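Local coordinates for molybdenum ABC transporter, periplasmic molybdenum-binding protein (Vibrio cholerae, PDB 4RXL) that binds tungstate and probably captures molybdate or tungstate in the periplasm for an ABC importer, at residues Val87-Thr92 against Asp179-Val184; Lys77-Ala82 against Tyr197-Leu202. All coordinates share one frame; numbering follows the deposited sequence.

Interaction 1 of 2, residues Val87-Thr92 against Asp179-Val184; sequences VLIRPT and DKVTIV
The hydroxyl of Thr92 sits among several polar groups just beyond the end of strand 87-91: its OG1 lies 2.9 Å from OG1 of Thr182, a hydrogen bond that either threonine could donate, and 3.0 Å from the carbonyl O of Asp179, where sharing of the proton is unsettled. The two threonine side chains meet at about a right angle. Close by, Thr92 N bonds to Lys180 O at 2.9 Å, arriving from above the carbonyl plane.

Arg90 runs alongside Thr182. Its chain, extended from CG to NE, lays one guanidinium face on the threonine, with Thr182 CB 3.8 Å above the guanidinium plane of Arg90 and over its centre. Arg90 NH1 reaches forward to Thr92 O at 2.9 Å, with the oxygen in the guanidinium plane but the nitrogen above the carbonyl plane, which helps fix the rotation of the group. Where the Arg90 chain leaves the backbone, its CG meets CG2 of Val184 at 3.7 Å, the two side chains crossing at about a right angle.

Arg90 and Thr182 form the antiparallel hydrogen-bonded pair, joined by both backbone bonds, and Val184 N reaches Leu88 O at 2.7 Å. On the face that carries Ile89 and Ile183, Ile89 CD1 reaches Val181 CG1, 4.0 Å away. There Ile89 packs against helices 153-161 and 172-177, Ile183 touches the latter, and strand 168-171 flanks strand 78-91, with Val170 touching Val87 and Ile89.

Interaction 2 of 2, residues Lys77-Ala82 against Tyr197-Leu202; sequences KVVTLA and YPLAQL
Tyr197 comes first: its backbone N donates to Ala82 O at 2.9 Å, and the same oxygen lies in the plane of the tyrosine ring at its edge, 3.6 Å from Tyr197 CD1. With CG anti to the carbonyl carbon, chi1 of -69° keeps the ring beside its own backbone N, the atom that bonds Ala82 O, which brings its edge to that oxygen. Its hydroxyl finds partners elsewhere, in Ser13 OG and Asn84 ND2, while Phe229 meets the ring edge-to-face. Tyr197 O in turn accepts the N-H of Leu81.

Pro198 has no N-H to give; it lies side by side with Val78, whose CG1 comes within 3.7 Å of the proline CB. Leu199 and Val79 are the antiparallel hydrogen-bonded pair, the Leu199 N to Val79 O bond measuring 2.8 Å and nearly straight at 170°. Their side chains run the same way on the opposite face from Val78 and Pro198, with Leu199 CD2 4.2 Å from Val79 CG2. Ala200 rejoins the Val78 face, its CB touching Val78 CG2.

At Gln201 the backbone N bonds to Lys77 O, an oxygen that also accepts from a water shared with Leu199 O. The glutamine chain is extended and crosses Lys77 at a slant, Gln201 OE1 standing 4.0 Å from Lys77 CD. A second water gives Gln201 OE1 a firm bond of 2.7 Å but is held only weakly by Lys77 NZ; Gln201 NE2 turns to Asn203 O.

This is a twisted antiparallel strand pair in the periplasmic binding protein fold, and its Tyr197 end borders the oxyanion pocket: the Tyr197 side chain comes within about 5 Å of the bound tungstate, nearest atoms.

Followed from the N terminus, the chain has already built strands 6-11, 33-38 and 55-57 when it reaches strand 78-91, which serves both contacts: residues 77-82 at its beginning belong to interaction 2, and 87-92 at its far end to interaction 1. After a long excursion, nearly half of it helical, strand 181-186 returns to the far end and closes the inner loop. Strand 195-201 then comes back to the beginning and closes the outer one, so interaction 1 is nested within interaction 2. Their centres lie 30 Å apart, on opposite sides of the chain's centre. One long, interrupted strand therefore ties the surroundings of helices 153-161 and 172-177 to those of strand 55-57 and helix 206-215.

Interaction 1 of 2, residues Val87-Thr92 against Asp179-Val184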
# COMPACT_ATOMS: atom_id res chain seq x y z
N VAL A 87 9.20 -3.51 3.48
CA VAL A 87 10.15 -4.59 3.41
C VAL A 87 10.81 -4.74 2.05
O VAL A 87 10.31 -4.28 1.02
CB VAL A 87 9.51 -5.93 3.83
CG1 VAL A 87 9.01 -5.84 5.27
CG2 VAL A 87 8.37 -6.32 2.90
N LEU A 88 11.97 -5.38 2.10
CA LEU A 88 12.72 -5.77 0.94
C LEU A 88 12.46 -7.25 0.77
O LEU A 88 12.70 -8.06 1.69
CB LEU A 88 14.19 -5.50 1.17
CG LEU A 88 15.14 -5.80 -0.00
CD1 LEU A 88 14.84 -4.91 -1.21
CD2 LEU A 88 16.55 -5.60 0.49
N ILE A 89 12.00 -7.62 -0.42
CA ILE A 89 11.72 -9.01 -0.76
C ILE A 89 12.54 -9.53 -1.93
O ILE A 89 13.06 -8.77 -2.74
CB ILE A 89 10.21 -9.24 -1.05
CG1 ILE A 89 9.68 -8.31 -2.15
CG2 ILE A 89 9.35 -8.98 0.17
CD1 ILE A 89 8.41 -8.82 -2.78
N ARG A 90 12.62 -10.86 -1.99
CA ARG A 90 13.27 -11.61 -3.06
C ARG A 90 12.32 -12.74 -3.45
O ARG A 90 11.45 -13.11 -2.65
CB ARG A 90 14.59 -12.22 -2.55
CG ARG A 90 14.41 -13.28 -1.47
CD ARG A 90 15.73 -13.94 -1.11
NE ARG A 90 15.60 -14.93 -0.03
CZ ARG A 90 15.23 -16.20 -0.17
NH1 ARG A 90 14.90 -16.69 -1.36
NH2 ARG A 90 15.18 -17.00 0.89
N PRO A 91 12.48 -13.32 -4.67
CA PRO A 91 11.72 -14.53 -4.99
C PRO A 91 12.23 -15.66 -4.13
O PRO A 91 13.44 -15.76 -3.92
CB PRO A 91 12.03 -14.79 -6.47
CG PRO A 91 12.81 -13.62 -6.96
CD PRO A 91 13.35 -12.89 -5.77
N THR A 92 11.32 -16.50 -3.63
CA THR A 92 11.67 -17.54 -2.68
C THR A 92 12.67 -18.51 -3.30
O THR A 92 13.58 -18.99 -2.62
CB THR A 92 10.43 -18.31 -2.19
OG1 THR A 92 9.56 -17.42 -1.48
CG2 THR A 92 10.83 -19.45 -1.25
N ASP A 179 3.51 -16.73 -0.92
CA ASP A 179 4.50 -17.79 -0.65
C ASP A 179 5.63 -17.79 -1.68
O ASP A 179 6.69 -18.38 -1.46
CB ASP A 179 3.82 -19.17 -0.61
CG ASP A 179 2.95 -19.36 0.62
OD1 ASP A 179 2.43 -18.36 1.15
OD2 ASP A 179 2.78 -20.52 1.05
N LYS A 180 5.39 -17.12 -2.81
CA LYS A 180 6.38 -16.99 -3.87
C LYS A 180 7.52 -16.02 -3.52
O LYS A 180 8.53 -15.98 -4.23
CB LYS A 180 5.69 -16.53 -5.16
CG LYS A 180 4.59 -17.45 -5.69
CD LYS A 180 5.15 -18.71 -6.32
CE LYS A 180 5.68 -18.46 -7.72
NZ LYS A 180 6.39 -19.66 -8.23
N VAL A 181 7.37 -15.21 -2.47
CA VAL A 181 8.44 -14.30 -2.05
C VAL A 181 8.83 -14.49 -0.60
O VAL A 181 8.05 -14.99 0.22
CB VAL A 181 8.08 -12.81 -2.28
CG1 VAL A 181 7.60 -12.61 -3.70
CG2 VAL A 181 7.03 -12.35 -1.28
N THR A 182 10.05 -14.07 -0.29
CA THR A 182 10.59 -14.11 1.05
C THR A 182 11.11 -12.72 1.43
O THR A 182 11.68 -12.01 0.60
CB THR A 182 11.74 -15.13 1.12
OG1 THR A 182 11.26 -16.41 0.70
CG2 THR A 182 12.30 -15.23 2.54
N ILE A 183 10.94 -12.37 2.70
CA ILE A 183 11.48 -11.11 3.22
C ILE A 183 12.99 -11.22 3.45
O ILE A 183 13.47 -12.14 4.12
CB ILE A 183 10.73 -10.68 4.49
CG1 ILE A 183 9.25 -10.44 4.17
CG2 ILE A 183 11.35 -9.42 5.07
CD1 ILE A 183 8.41 -10.17 5.38
N VAL A 184 13.73 -10.29 2.86
CA VAL A 184 15.15 -10.20 3.07
C VAL A 184 15.42 -9.40 4.34
O VAL A 184 16.18 -9.82 5.20
CB VAL A 184 15.86 -9.60 1.85
CG1 VAL A 184 17.36 -9.51 2.11
CG2 VAL A 184 15.61 -10.46 0.62

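Interaction 2 of 2, residues Lys77-Ala82 against Tyr197-Leu202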
# COMPACT_ATOMS: atom_id res chain seq x y z
N LYS A 77 -14.12 14.08 7.86
CA LYS A 77 -14.58 12.79 7.33
C LYS A 77 -13.44 11.89 6.87
O LYS A 77 -13.65 10.98 6.05
CB LYS A 77 -15.56 13.05 6.18
CG LYS A 77 -16.83 13.77 6.63
CD LYS A 77 -17.83 12.80 7.23
CE LYS A 77 -18.86 13.48 8.11
NZ LYS A 77 -19.56 12.44 8.92
N VAL A 78 -12.23 12.14 7.37
CA VAL A 78 -11.09 11.30 7.13
C VAL A 78 -10.63 10.77 8.47
O VAL A 78 -10.47 11.53 9.41
CB VAL A 78 -9.93 12.07 6.47
CG1 VAL A 78 -8.77 11.15 6.14
CG2 VAL A 78 -10.43 12.81 5.24
N VAL A 79 -10.44 9.46 8.57
CA VAL A 79 -9.97 8.86 9.84
C VAL A 79 -8.87 7.87 9.49
O VAL A 79 -8.86 7.33 8.41
CB VAL A 79 -11.10 8.16 10.62
CG1 VAL A 79 -12.25 9.12 10.86
CG2 VAL A 79 -11.59 6.91 9.91
N THR A 80 -7.91 7.63 10.37
CA THR A 80 -6.85 6.67 10.05
C THR A 80 -7.31 5.27 10.42
O THR A 80 -7.82 5.02 11.51
CB THR A 80 -5.53 7.00 10.75
OG1 THR A 80 -5.24 8.38 10.56
CG2 THR A 80 -4.41 6.18 10.19
N LEU A 81 -7.13 4.36 9.49
CA LEU A 81 -7.62 3.01 9.59
C LEU A 81 -6.57 1.99 10.09
O LEU A 81 -6.88 1.05 10.81
CB LEU A 81 -8.12 2.61 8.21
CG LEU A 81 -8.87 1.31 8.09
CD1 LEU A 81 -10.08 1.33 9.00
CD2 LEU A 81 -9.28 1.17 6.65
N ALA A 82 -5.32 2.15 9.66
CA ALA A 82 -4.33 1.11 9.83
C ALA A 82 -2.94 1.66 9.55
O ALA A 82 -2.79 2.74 8.97
CB ALA A 82 -4.63 -0.01 8.84
N TYR A 197 -2.84 4.51 6.64
CA TYR A 197 -3.94 4.41 5.70
C TYR A 197 -5.16 5.19 6.14
O TYR A 197 -5.90 4.74 6.99
CB TYR A 197 -4.40 2.94 5.57
CG TYR A 197 -3.42 2.04 4.90
CD1 TYR A 197 -2.34 1.58 5.58
CD2 TYR A 197 -3.59 1.60 3.56
CE1 TYR A 197 -1.40 0.75 4.96
CE2 TYR A 197 -2.69 0.75 2.96
CZ TYR A 197 -1.60 0.31 3.67
OH TYR A 197 -0.66 -0.53 3.08
N PRO A 198 -5.37 6.37 5.59
CA PRO A 198 -6.62 7.05 5.87
C PRO A 198 -7.81 6.47 5.12
O PRO A 198 -7.69 5.98 4.01
CB PRO A 198 -6.37 8.48 5.39
CG PRO A 198 -5.32 8.36 4.37
CD PRO A 198 -4.47 7.17 4.74
N LEU A 199 -8.98 6.59 5.74
CA LEU A 199 -10.24 6.25 5.15
C LEU A 199 -11.00 7.55 5.01
O LEU A 199 -11.28 8.22 6.03
CB LEU A 199 -10.98 5.27 6.05
CG LEU A 199 -12.47 5.05 5.85
CD1 LEU A 199 -12.74 4.36 4.52
CD2 LEU A 199 -13.03 4.25 7.01
N ALA A 200 -11.34 7.91 3.77
CA ALA A 200 -12.07 9.14 3.49
C ALA A 200 -13.51 8.83 3.09
O ALA A 200 -13.75 7.98 2.22
CB ALA A 200 -11.36 9.90 2.38
N GLN A 201 -14.46 9.54 3.68
CA GLN A 201 -15.84 9.36 3.36
C GLN A 201 -16.21 10.51 2.41
O GLN A 201 -16.16 11.67 2.81
CB GLN A 201 -16.67 9.41 4.65
CG GLN A 201 -18.11 8.98 4.50
CD GLN A 201 -18.91 9.15 5.79
OE1 GLN A 201 -18.41 8.87 6.87
NE2 GLN A 201 -20.15 9.64 5.67
N LEU A 202 -16.59 10.21 1.17
CA LEU A 202 -16.75 11.23 0.14
C LEU A 202 -18.16 11.83 0.05
O LEU A 202 -18.41 12.76 -0.72
CB LEU A 202 -16.31 10.65 -1.21
CG LEU A 202 -14.80 10.42 -1.31
CD1 LEU A 202 -14.48 9.06 -1.87
CD2 LEU A 202 -14.18 11.52 -2.16
O HOH W 1 -14.03 8.60 7.47
O HOH W 2 -19.50 9.17 9.37